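Local coordinates for protein beta-glucosidase (Pseudoalteromonas sp., PDB 3F95) that forms the extra C-terminal beta-sandwich domain of an exo-1,3/1,4-beta-glucanase, an enzyme that probably has beta-glucosidase activity, at residues Leu154-Ser158 with Gln159-Leu163. Numbering follows the deposited sequence. Where two conformers were deposited one is given.
Sequences LRITS and QNLSL
The methyl CD2 of L161 touches two residues of the preceding strand, 3.9 Å from CG2 of I156 and 3.8 Å from CB of S158. The side chains of I156 and L161 meet at about a right angle. L161 reaches this place because its CG stands anti to the backbone N (chi1 171°), which turns the isobutyl group back toward strand 154-158. One step further in, CD1 of I156 approaches CD2 of L163 at 4.2 Å, a looser apolar touch.

At the bend itself the contact turns polar. The hydroxyl of S158, with OG beside its own carbonyl carbon, leans over the following backbone, and N160 N gives it a weak hydrogen bond (N to OG 3.4 Å, 154° at the hydrogen). CB of L161 packs against the same oxygen at 3.7 Å. The stronger partner of S158 OG is the carbonyl oxygen of G101, so this buried hydroxyl ties the bend to a neighbouring loop. On the outer side, the side chain of N160 is held through OD1 by K96, while Q159 points away and rests on Q66 and Q100.

Residues 159-160 thus form a beta-arch between the two sheets of this galactose-binding-like sandwich, its strands packing face to face instead of pairing, with short axes at 146° and 9.0 Å apart at closest. W63 of strand 58-63 packs on I156, S158, L161 and L163; A102 touches S158 and L161. Strand 149-158 pairs antiparallel with 67-73 and 102-108, whereas 161-171 lies between 58-63 and 87-94 in the facing sheet.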
ATOM      1  N   LEU A 154      -5.156  -0.545  -0.689  1.00 16.60           N
ATOM      2  CA  LEU A 154      -4.297  -0.911   0.429  1.00 17.32           C
ATOM      3  C   LEU A 154      -4.360   0.117   1.554  1.00 16.52           C
ATOM      4  O   LEU A 154      -4.603   1.296   1.321  1.00 15.86           O
ATOM      5  CB  LEU A 154      -2.842  -1.108  -0.032  1.00 18.57           C
ATOM      6  CG  LEU A 154      -1.948   0.060  -0.395  1.00 19.21           C
ATOM      7  CD1 LEU A 154      -1.247   0.676   0.818  1.00 22.51           C
ATOM      8  CD2 LEU A 154      -0.887  -0.383  -1.441  1.00 18.99           C
ATOM      9  N   ARG A 155      -4.111  -0.333   2.769  1.00 16.54           N
ATOM     10  CA  ARG A 155      -4.070   0.556   3.913  1.00 16.58           C
ATOM     11  C   ARG A 155      -2.947   0.066   4.813  1.00 16.16           C
ATOM     12  O   ARG A 155      -2.878  -1.130   5.128  1.00 17.15           O
ATOM     13  CB  ARG A 155      -5.423   0.527   4.637  1.00 16.98           C
ATOM     14  CG  ARG A 155      -5.484   1.407   5.877  1.00 16.45           C
ATOM     15  CD  ARG A 155      -6.761   1.132   6.695  1.00 20.31           C
ATOM     16  NE  ARG A 155      -7.951   1.207   5.876  1.00 25.46           N
ATOM     17  CZ  ARG A 155      -9.015   0.419   5.999  1.00 24.74           C
ATOM     18  NH1 ARG A 155      -9.069  -0.535   6.931  1.00 27.04           N
ATOM     19  NH2 ARG A 155     -10.033   0.599   5.182  1.00 25.90           N
ATOM     20  N   ILE A 156      -2.032   0.960   5.170  1.00 14.65           N
ATOM     21  CA  ILE A 156      -0.956   0.610   6.103  1.00 14.17           C
ATOM     22  C   ILE A 156      -1.105   1.506   7.334  1.00 14.56           C
ATOM     23  O   ILE A 156      -1.145   2.727   7.222  1.00 13.79           O
ATOM     24  CB  ILE A 156       0.434   0.795   5.459  1.00 14.61           C
ATOM     25  CG1 ILE A 156       0.562  -0.148   4.234  1.00 14.41           C
ATOM     26  CG2 ILE A 156       1.553   0.533   6.502  1.00 15.52           C
ATOM     27  CD1 ILE A 156       1.750   0.188   3.352  1.00 13.18           C
ATOM     28  N   THR A 157      -1.194   0.874   8.493  1.00 14.51           N
ATOM     29  CA  THR A 157      -1.355   1.570   9.766  1.00 14.80           C
ATOM     30  C   THR A 157      -0.191   1.241  10.697  1.00 15.15           C
ATOM     31  O   THR A 157       0.187   0.061  10.861  1.00 15.04           O
ATOM     32  CB  THR A 157      -2.703   1.184  10.406  1.00 14.04           C
ATOM     33  OG1 THR A 157      -3.761   1.435   9.465  1.00 15.91           O
ATOM     34  CG2 THR A 157      -2.947   2.027  11.662  1.00 16.51           C
ATOM     35  N   SER A 158       0.368   2.281  11.317  1.00 14.98           N
ATOM     36  CA  SER A 158       1.498   2.132  12.244  1.00 15.64           C
ATOM     37  C   SER A 158       1.669   3.428  13.060  1.00 16.52           C
ATOM     38  O   SER A 158       0.971   4.422  12.806  1.00 15.82           O
ATOM     39  CB  SER A 158       2.784   1.771  11.478  1.00 14.51           C
ATOM     40  OG  SER A 158       3.862   1.395  12.367  1.00 15.25           O
ATOM     41  N   GLN A 159       2.579   3.413  14.032  1.00 17.48           N
ATOM     42  CA  GLN A 159       2.934   4.629  14.782  1.00 19.13           C
ATOM     43  C   GLN A 159       4.341   5.073  14.443  1.00 18.38           C
ATOM     44  O   GLN A 159       4.705   6.233  14.621  1.00 19.15           O
ATOM     45  CB  GLN A 159       2.863   4.386  16.298  1.00 19.61           C
ATOM     46  CG  GLN A 159       1.514   3.957  16.793  1.00 25.31           C
ATOM     47  CD  GLN A 159       1.520   3.633  18.268  1.00 30.95           C
ATOM     48  OE1 GLN A 159       1.695   2.477  18.661  1.00 35.46           O
ATOM     49  NE2 GLN A 159       1.335   4.652  19.096  1.00 32.85           N
ATOM     50  N   ASN A 160       5.168   4.147  13.970  1.00 18.27           N
ATOM     51  CA  ASN A 160       6.550   4.485  13.706  1.00 17.72           C
ATOM     52  C   ASN A 160       7.124   3.485  12.706  1.00 16.88           C
ATOM     53  O   ASN A 160       7.226   2.298  13.011  1.00 17.54           O
ATOM     54  CB  ASN A 160       7.352   4.450  15.008  1.00 19.35           C
ATOM     55  CG  ASN A 160       8.671   5.122  14.868  1.00 22.40           C
ATOM     56  OD1 ASN A 160       9.575   4.606  14.201  1.00 25.54           O
ATOM     57  ND2 ASN A 160       8.803   6.294  15.479  1.00 27.44           N
ATOM     58  N   LEU A 161       7.502   3.979  11.533  1.00 14.60           N
ATOM     59  CA  LEU A 161       7.725   3.098  10.366  1.00 13.71           C
ATOM     60  C   LEU A 161       8.246   3.959   9.230  1.00 12.98           C
ATOM     61  O   LEU A 161       7.859   5.113   9.104  1.00 12.96           O
ATOM     62  CB  LEU A 161       6.391   2.494   9.903  1.00 13.43           C
ATOM     63  CG  LEU A 161       6.314   1.694   8.578  1.00 12.78           C
ATOM     64  CD1 LEU A 161       7.216   0.428   8.655  1.00 13.03           C
ATOM     65  CD2 LEU A 161       4.874   1.293   8.352  1.00 14.45           C
ATOM     66  N   SER A 162       9.150   3.397   8.429  1.00 12.01           N
ATOM     67  CA  SER A 162       9.572   4.047   7.202  0.50 11.41           C
ATOM     68  C   SER A 162       9.659   3.022   6.067  1.00 12.87           C
ATOM     69  O   SER A 162      10.376   2.008   6.168  1.00 12.63           O
ATOM     70  CB  SER A 162      10.908   4.768   7.414  0.50 11.56           C
ATOM     71  OG  SER A 162      11.307   5.423   6.231  0.50 13.93           O
ATOM     72  N   LEU A 163       8.969   3.321   4.967  1.00 12.12           N
ATOM     73  CA  LEU A 163       8.961   2.425   3.827  1.00 12.55           C
ATOM     74  C   LEU A 163       8.672   3.215   2.572  1.00 13.02           C
ATOM     75  O   LEU A 163       8.349   4.390   2.637  1.00 12.64           O
ATOM     76  CB  LEU A 163       7.935   1.300   4.013  1.00 12.12           C
ATOM     77  CG  LEU A 163       6.452   1.671   4.262  1.00 13.19           C
ATOM     78  CD1 LEU A 163       5.727   2.258   3.055  1.00 14.10           C
ATOM     79  CD2 LEU A 163       5.698   0.475   4.830  1.00 12.57           C
TER